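Side-chain contacts in putative cytidylyltransferase (PDB 5X9Q), which probably catalyses transfer of the adenylyl group of ATP to D-glycero-beta-D-manno-heptose 1-phosphate, giving ADP-heptose and diphosphate in heptose biosynthesis: residues I22-L27 with P114-E119; L56-A61 with F155-S160. One frame throughout, in Å; residues are numbered along the deposited sequence.

The two contacts lie on opposite sides of the chain's centre, about 25 Å apart between centres, and share no helix or strand. Interaction 1 is partly buried: two helix starts, 24-27 and 115-119, meet near strand 105-109, with an arginine laid over a leucine and hydrogen-bonded to a serine. Interaction 2 is a surface contact, where helix 50-62 meets the irregular segment 155-160 through an aspartate, a histidine and an arginine, without any apolar partner across it. Charge enters both, but in interaction 1 the acid that pairs with the arginine comes from outside the segments, whereas in interaction 2 it faces the arginine directly.

Interaction 1. Residues I22-L27 with P114-E119; sequences ITRDAL and PVSLIE
R24, in the first turn of helix 24-30, reaches across to L117 and S116 and lays its guanidinium on the start of helix 115-121. The flat group sits over L117, whose CA lies 3.8 Å from the guanidinium plane, facing its centre. Around that point, NH2 of R24 approaches CB of L117 at 3.8 Å, while L117 CD1 comes within 4.0 Å of R24 NE. The leucine therefore supports one face of the group by van der Waals contact, and the arginine's N-H groups point outward at the edge, toward polar partners.

One of those partners is the hydroxyl of S116. R24 NH1 donates to S116 OG at 2.9 Å, with an N-H...O angle of 152° and the oxygen 16° out of the guanidinium plane, so the bond is moderately bent and S116 OG sits at the edge of the group. The arginine gets there with CG anti to the backbone N and the chain extended as far as CD, then bending at chi3 (-44°). Its NH2 is held by a salt bridge to E111, and the guanidinium is thus shared between a carboxylate and a hydroxyl. This pairing probably offsets its charge and restricts its rotation over L117.

At the base of the arginine, T23 is the N-cap of its helix: OG1 of T23 accepts from A26 N at 3.3 Å. L117 is buried between the arginine and the sheet, where it touches V107 and F109 of strand 105-109 and F40 of strand 38-43. L27 also rests on V107, and the backbone of I22 is hydrogen-bonded to V106. The contact thus joins two helix starts beside strand 105-109, outermost in the chain's five-stranded parallel sheet (order 3-2-1-4-5), a Rossmann-like fold consistent with the cytidylyltransferase-like family, while I118 packs helix 115-121 against helix 138-145.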
ATOM      1  N   ILE A  22     -11.942  11.686  -4.965  1.00 37.20           N
ATOM      2  CA  ILE A  22     -12.641  12.699  -5.692  1.00 38.45           C
ATOM      3  C   ILE A  22     -13.912  12.179  -6.356  1.00 38.62           C
ATOM      4  O   ILE A  22     -14.045  11.022  -6.633  1.00 37.34           O
ATOM      5  CB  ILE A  22     -11.686  13.286  -6.735  1.00 36.46           C
ATOM      6  CG1 ILE A  22     -12.321  14.383  -7.508  1.00 42.29           C
ATOM      7  CG2 ILE A  22     -11.292  12.285  -7.785  1.00 36.20           C
ATOM      8  CD1 ILE A  22     -11.295  15.333  -8.034  1.00 43.37           C
ATOM      9  N   THR A  23     -14.851  13.062  -6.589  1.00 36.08           N
ATOM     10  CA  THR A  23     -16.087  12.686  -7.263  1.00 38.59           C
ATOM     11  C   THR A  23     -15.960  12.808  -8.777  1.00 39.18           C
ATOM     12  O   THR A  23     -15.155  13.592  -9.282  1.00 44.05           O
ATOM     13  CB  THR A  23     -17.272  13.548  -6.789  1.00 42.51           C
ATOM     14  OG1 THR A  23     -17.097  14.898  -7.238  1.00 41.91           O
ATOM     15  CG2 THR A  23     -17.368  13.532  -5.271  1.00 28.96           C
ATOM     16  N   ARG A  24     -16.758  12.027  -9.496  1.00 37.61           N
ATOM     17  CA  ARG A  24     -16.739  12.044 -10.946  1.00 38.42           C
ATOM     18  C   ARG A  24     -16.861  13.478 -11.480  1.00 45.98           C
ATOM     19  O   ARG A  24     -16.142  13.857 -12.414  1.00 41.54           O
ATOM     20  CB  ARG A  24     -17.839  11.147 -11.525  1.00 36.58           C
ATOM     21  CG  ARG A  24     -17.989  11.358 -13.026  1.00 43.68           C
ATOM     22  CD  ARG A  24     -19.093  10.548 -13.690  1.00 39.65           C
ATOM     23  NE  ARG A  24     -19.133   9.161 -13.239  1.00 40.50           N
ATOM     24  CZ  ARG A  24     -19.753   8.190 -13.905  1.00 36.70           C
ATOM     25  NH1 ARG A  24     -20.340   8.452 -15.075  1.00 35.80           N
ATOM     26  NH2 ARG A  24     -19.749   6.954 -13.426  1.00 36.61           N
ATOM     27  N   ASP A  25     -17.758  14.272 -10.889  1.00 44.72           N
ATOM     28  CA  ASP A  25     -17.981  15.649 -11.354  1.00 45.61           C
ATOM     29  C   ASP A  25     -16.727  16.493 -11.151  1.00 41.91           C
ATOM     30  O   ASP A  25     -16.281  17.208 -12.058  1.00 45.59           O
ATOM     31  CB  ASP A  25     -19.155  16.305 -10.618  1.00 49.31           C
ATOM     32  CG  ASP A  25     -20.507  15.874 -11.157  1.00 60.07           C
ATOM     33  OD1 ASP A  25     -20.599  15.558 -12.364  1.00 56.48           O
ATOM     34  OD2 ASP A  25     -21.480  15.868 -10.370  1.00 67.06           O
ATOM     35  N   ALA A  26     -16.146  16.392  -9.964  1.00 40.10           N
ATOM     36  CA  ALA A  26     -14.929  17.126  -9.671  1.00 38.17           C
ATOM     37  C   ALA A  26     -13.778  16.685 -10.579  1.00 42.50           C
ATOM     38  O   ALA A  26     -13.052  17.521 -11.105  1.00 48.93           O
ATOM     39  CB  ALA A  26     -14.554  16.938  -8.229  1.00 38.44           C
ATOM     40  N   LEU A  27     -13.644  15.383 -10.815  1.00 39.18           N
ATOM     41  CA  LEU A  27     -12.566  14.902 -11.669  1.00 37.63           C
ATOM     42  C   LEU A  27     -12.800  15.400 -13.086  1.00 38.20           C
ATOM     43  O   LEU A  27     -11.850  15.724 -13.802  1.00 36.92           O
ATOM     44  CB  LEU A  27     -12.447  13.377 -11.636  1.00 37.48           C
ATOM     45  CG  LEU A  27     -11.309  12.822 -12.504  1.00 40.17           C
ATOM     46  CD1 LEU A  27      -9.947  13.422 -12.112  1.00 32.53           C
ATOM     47  CD2 LEU A  27     -11.246  11.310 -12.438  1.00 33.04           C
ATOM     48  N   PRO A 114     -17.020   0.273 -16.155  1.00 27.83           N
ATOM     49  CA  PRO A 114     -16.488   1.632 -16.052  1.00 27.84           C
ATOM     50  C   PRO A 114     -16.632   2.510 -17.301  1.00 29.25           C
ATOM     51  O   PRO A 114     -16.011   3.589 -17.341  1.00 25.45           O
ATOM     52  CB  PRO A 114     -15.011   1.395 -15.749  1.00 30.65           C
ATOM     53  CG  PRO A 114     -14.706  -0.028 -16.164  1.00 28.87           C
ATOM     54  CD  PRO A 114     -15.983  -0.716 -16.495  1.00 34.64           C
ATOM     55  N   VAL A 115     -17.445   2.090 -18.275  1.00 29.19           N
ATOM     56  CA  VAL A 115     -17.531   2.804 -19.553  1.00 33.09           C
ATOM     57  C   VAL A 115     -17.960   4.268 -19.436  1.00 31.72           C
ATOM     58  O   VAL A 115     -17.334   5.139 -20.037  1.00 35.04           O
ATOM     59  CB  VAL A 115     -18.470   2.084 -20.547  1.00 35.64           C
ATOM     60  CG1 VAL A 115     -18.721   2.950 -21.771  1.00 33.85           C
ATOM     61  CG2 VAL A 115     -17.849   0.748 -20.953  1.00 30.82           C
ATOM     62  N   SER A 116     -19.009   4.571 -18.689  1.00 30.31           N
ATOM     63  CA  SER A 116     -19.416   5.974 -18.627  1.00 31.72           C
ATOM     64  C   SER A 116     -18.432   6.765 -17.768  1.00 31.83           C
ATOM     65  O   SER A 116     -18.249   7.963 -17.993  1.00 34.38           O
ATOM     66  CB  SER A 116     -20.835   6.146 -18.059  1.00 31.42           C
ATOM     67  OG  SER A 116     -20.818   6.030 -16.640  1.00 38.88           O
ATOM     68  N   LEU A 117     -17.821   6.131 -16.764  1.00 28.48           N
ATOM     69  CA  LEU A 117     -16.791   6.842 -16.001  1.00 30.54           C
ATOM     70  C   LEU A 117     -15.623   7.200 -16.945  1.00 29.12           C
ATOM     71  O   LEU A 117     -15.208   8.360 -17.022  1.00 25.43           O
ATOM     72  CB  LEU A 117     -16.295   6.022 -14.807  1.00 23.85           C
ATOM     73  CG  LEU A 117     -15.104   6.602 -14.021  1.00 24.37           C
ATOM     74  CD1 LEU A 117     -15.357   7.989 -13.429  1.00 24.94           C
ATOM     75  CD2 LEU A 117     -14.715   5.663 -12.917  1.00 21.49           C
ATOM     76  N   ILE A 118     -15.160   6.215 -17.711  1.00 25.05           N
ATOM     77  CA  ILE A 118     -14.054   6.418 -18.637  1.00 28.55           C
ATOM     78  C   ILE A 118     -14.368   7.452 -19.703  1.00 34.47           C
ATOM     79  O   ILE A 118     -13.485   8.215 -20.129  1.00 29.62           O
ATOM     80  CB  ILE A 118     -13.648   5.091 -19.306  1.00 29.25           C
ATOM     81  CG1 ILE A 118     -12.966   4.210 -18.255  1.00 27.66           C
ATOM     82  CG2 ILE A 118     -12.701   5.341 -20.499  1.00 22.96           C
ATOM     83  CD1 ILE A 118     -12.550   2.856 -18.739  1.00 27.83           C
ATOM     84  N   GLU A 119     -15.630   7.509 -20.110  1.00 30.29           N
ATOM     85  CA  GLU A 119     -16.030   8.484 -21.099  1.00 35.97           C
ATOM     86  C   GLU A 119     -15.838   9.874 -20.487  1.00 33.57           C
ATOM     87  O   GLU A 119     -15.311  10.800 -21.130  1.00 33.65           O
ATOM     88  CB  GLU A 119     -17.484   8.214 -21.561  1.00 33.20           C
ATOM     89  CG  GLU A 119     -18.078   9.237 -22.541  1.00 40.01           C
ATOM     90  CD  GLU A 119     -19.378   8.746 -23.232  1.00 56.58           C
ATOM     91  OE1 GLU A 119     -19.435   7.586 -23.703  1.00 65.63           O
ATOM     92  OE2 GLU A 119     -20.375   9.502 -23.257  1.00 65.21           O
TER

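Interaction 2. Residues L56-A61 with F155-S160; sequences LADAKA and FEHDRS
D58 projects from helix 50-62 toward H157 and R159, and a single carboxylate oxygen, OD2, makes the closest approach to both. H157 NE2 donates to D58 OD2 at 3.0 Å, but weakly: the N-H...O angle is only 123°. The oxygen lies in the plane of the imidazole at its edge, displaced toward CE1, which is 3.2 Å from OD2.

R159 meets the same oxygen in another way. Its NH1 is 3.3 Å from D58 OD2, a salt bridge of charges alone, since OD2 lies well out of the guanidinium plane and no N-H points at it. The carboxylate and guanidinium planes stand almost perpendicular, 88° apart, and OD1 sits over a face of the guanidinium; R159 CD lies 3.9 Å from D58 OD1. H157 CE1 lies at the edge of the guanidinium, in its plane, so the imidazole and the arginine crowd together around the acid. The nearby carboxylate would be expected to ease the proximity of these two basic groups.

Behind this first shell, the bend of R159 at chi3 (-63°) turns the guanidinium aside, its NH1 beside the imidazole. H157 ND1 makes a weak hydrogen bond to the carbonyl oxygen of P154, which may help to orient the ring. On the subunit side, A57 packs on F17 and R159 on A15 of the second subunit, so the site borders the dimer interface. Within the Rossmann-like fold, helix 50-62 is in this way linked to the connection between strand 149-153 and helix 160-171, for which R159 is the N-cap residue.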
ATOM      1  N   LEU A  56      -0.048  -1.338 -10.209  1.00 27.91           N
ATOM      2  CA  LEU A  56      -0.461   0.054 -10.035  1.00 25.76           C
ATOM      3  C   LEU A  56       0.719   1.004 -10.272  1.00 32.28           C
ATOM      4  O   LEU A  56       0.550   2.117 -10.770  1.00 32.38           O
ATOM      5  CB  LEU A  56      -1.042   0.272  -8.637  1.00 29.39           C
ATOM      6  CG  LEU A  56      -2.512  -0.109  -8.448  1.00 30.67           C
ATOM      7  CD1 LEU A  56      -3.020   0.365  -7.095  1.00 26.97           C
ATOM      8  CD2 LEU A  56      -3.364   0.459  -9.573  1.00 27.45           C
ATOM      9  N   ALA A  57       1.910   0.542  -9.905  1.00 22.11           N
ATOM     10  CA  ALA A  57       3.160   1.288 -10.049  1.00 27.25           C
ATOM     11  C   ALA A  57       3.633   1.368 -11.491  1.00 26.81           C
ATOM     12  O   ALA A  57       4.008   2.444 -11.948  1.00 30.48           O
ATOM     13  CB  ALA A  57       4.246   0.687  -9.149  1.00 26.38           C
ATOM     14  N   ASP A  58       3.536   0.257 -12.212  1.00 31.05           N
ATOM     15  CA  ASP A  58       3.910   0.225 -13.618  1.00 28.75           C
ATOM     16  C   ASP A  58       2.964   1.095 -14.458  1.00 27.24           C
ATOM     17  O   ASP A  58       3.403   1.755 -15.402  1.00 25.36           O
ATOM     18  CB  ASP A  58       3.907  -1.213 -14.142  1.00 31.71           C
ATOM     19  CG  ASP A  58       5.130  -1.993 -13.706  1.00 48.54           C
ATOM     20  OD1 ASP A  58       6.105  -1.365 -13.242  1.00 52.97           O
ATOM     21  OD2 ASP A  58       5.117  -3.237 -13.827  1.00 64.88           O
ATOM     22  N   ALA A  59       1.675   1.099 -14.118  1.00 24.25           N
ATOM     23  CA  ALA A  59       0.703   1.899 -14.859  1.00 24.85           C
ATOM     24  C   ALA A  59       1.079   3.364 -14.679  1.00 25.65           C
ATOM     25  O   ALA A  59       1.088   4.126 -15.654  1.00 21.91           O
ATOM     26  CB  ALA A  59      -0.737   1.631 -14.368  1.00 20.32           C
ATOM     27  N   LYS A  60       1.459   3.738 -13.451  1.00 24.43           N
ATOM     28  CA  LYS A  60       1.889   5.115 -13.168  1.00 26.55           C
ATOM     29  C   LYS A  60       3.105   5.471 -14.025  1.00 24.68           C
ATOM     30  O   LYS A  60       3.195   6.575 -14.538  1.00 23.15           O
ATOM     31  CB  LYS A  60       2.233   5.314 -11.676  1.00 24.12           C
ATOM     32  CG  LYS A  60       2.758   6.722 -11.350  1.00 18.90           C
ATOM     33  CD  LYS A  60       1.743   7.769 -11.815  1.00 23.86           C
ATOM     34  CE  LYS A  60       2.227   9.211 -11.624  1.00 26.36           C
ATOM     35  NZ  LYS A  60       2.180   9.749 -10.238  1.00 22.59           N
ATOM     36  N   ALA A  61       4.017   4.520 -14.183  1.00 22.28           N
ATOM     37  CA  ALA A  61       5.243   4.715 -14.952  1.00 24.89           C
ATOM     38  C   ALA A  61       5.005   4.939 -16.454  1.00 26.86           C
ATOM     39  O   ALA A  61       5.883   5.459 -17.153  1.00 26.98           O
ATOM     40  CB  ALA A  61       6.164   3.513 -14.758  1.00 23.75           C
ATOM     41  N   PHE A 155       0.323  -9.167 -13.850  1.00 59.41           N
ATOM     42  CA  PHE A 155       0.404  -8.899 -12.417  1.00 63.71           C
ATOM     43  C   PHE A 155       1.788  -9.060 -11.786  1.00 67.13           C
ATOM     44  O   PHE A 155       2.265  -8.171 -11.080  1.00 60.93           O
ATOM     45  CB  PHE A 155      -0.559  -9.813 -11.652  1.00 53.47           C
ATOM     46  CG  PHE A 155      -2.004  -9.438 -11.810  1.00 60.03           C
ATOM     47  CD1 PHE A 155      -2.474  -8.218 -11.348  1.00 51.44           C
ATOM     48  CD2 PHE A 155      -2.895 -10.305 -12.421  1.00 66.46           C
ATOM     49  CE1 PHE A 155      -3.802  -7.871 -11.493  1.00 54.47           C
ATOM     50  CE2 PHE A 155      -4.227  -9.962 -12.568  1.00 71.07           C
ATOM     51  CZ  PHE A 155      -4.682  -8.744 -12.103  1.00 64.60           C
ATOM     52  N   GLU A 156       2.397 -10.243 -12.016  1.00 72.24           N
ATOM     53  CA  GLU A 156       3.712 -10.500 -11.507  1.00 79.15           C
ATOM     54  C   GLU A 156       4.505 -10.979 -12.658  1.00 88.08           C
ATOM     55  O   GLU A 156       4.203 -11.999 -13.280  1.00 96.58           O
ATOM     56  CB  GLU A 156       3.835 -11.547 -10.387  1.00 81.51           C
ATOM     57  CG  GLU A 156       3.280 -11.097  -9.030  1.00 86.53           C
ATOM     58  CD  GLU A 156       3.584 -12.186  -8.008  1.00104.68           C
ATOM     59  OE1 GLU A 156       3.139 -13.348  -8.211  1.00106.74           O
ATOM     60  OE2 GLU A 156       4.260 -11.865  -6.994  1.00 95.23           O
ATOM     61  N   HIS A 157       5.540 -10.199 -12.951  1.00 90.75           N
ATOM     62  CA  HIS A 157       6.475 -10.459 -14.025  1.00101.66           C
ATOM     63  C   HIS A 157       7.847 -10.156 -13.449  1.00107.49           C
ATOM     64  O   HIS A 157       7.977  -9.358 -12.521  1.00105.73           O
ATOM     65  CB  HIS A 157       6.188  -9.559 -15.225  1.00 98.89           C
ATOM     66  CG  HIS A 157       5.966  -8.122 -14.861  1.00 96.81           C
ATOM     67  ND1 HIS A 157       4.782  -7.665 -14.325  1.00 89.89           N
ATOM     68  CD2 HIS A 157       6.776  -7.042 -14.959  1.00101.40           C
ATOM     69  CE1 HIS A 157       4.872  -6.365 -14.108  1.00 88.53           C
ATOM     70  NE2 HIS A 157       6.072  -5.962 -14.485  1.00 94.01           N
ATOM     71  N   ASP A 158       8.871 -10.798 -13.995  1.00106.50           N
ATOM     72  CA  ASP A 158      10.214 -10.610 -13.518  1.00114.44           C
ATOM     73  C   ASP A 158      10.755  -9.402 -14.225  1.00114.73           C
ATOM     74  O   ASP A 158      10.973  -9.400 -15.437  1.00107.19           O
ATOM     75  CB  ASP A 158      11.111 -11.848 -13.763  1.00111.75           C
ATOM     76  CG  ASP A 158      12.492 -11.781 -13.084  1.00105.94           C
ATOM     77  OD1 ASP A 158      12.848 -10.783 -12.398  1.00100.99           O
ATOM     78  OD2 ASP A 158      13.224 -12.792 -13.253  1.00103.84           O
ATOM     79  N   ARG A 159      10.964  -8.338 -13.424  1.00111.83           N
ATOM     80  CA  ARG A 159      11.458  -7.077 -13.889  1.00106.47           C
ATOM     81  C   ARG A 159      12.930  -6.881 -13.606  1.00100.22           C
ATOM     82  O   ARG A 159      13.552  -7.538 -12.761  1.00 96.23           O
ATOM     83  CB  ARG A 159      10.707  -5.880 -13.259  1.00100.76           C
ATOM     84  CG  ARG A 159       9.258  -5.708 -13.702  1.00101.12           C
ATOM     85  CD  ARG A 159       8.616  -4.368 -13.332  1.00 85.90           C
ATOM     86  NE  ARG A 159       8.565  -4.239 -11.844  1.00 88.00           N
ATOM     87  CZ  ARG A 159       7.519  -4.761 -11.128  1.00 90.30           C
ATOM     88  NH1 ARG A 159       6.460  -5.381 -11.736  1.00 87.06           N
ATOM     89  NH2 ARG A 159       7.517  -4.638  -9.769  1.00 76.62           N
ATOM     90  N   SER A 160      13.542  -5.938 -14.356  1.00104.58           N
ATOM     91  CA  SER A 160      14.926  -5.612 -14.178  1.00103.31           C
ATOM     92  C   SER A 160      15.069  -4.845 -12.901  1.00 96.47           C
ATOM     93  O   SER A 160      16.001  -5.136 -12.150  1.00 93.31           O
ATOM     94  CB  SER A 160      15.500  -4.754 -15.312  1.00102.35           C
ATOM     95  OG  SER A 160      15.540  -5.508 -16.513  1.00105.02           O
TER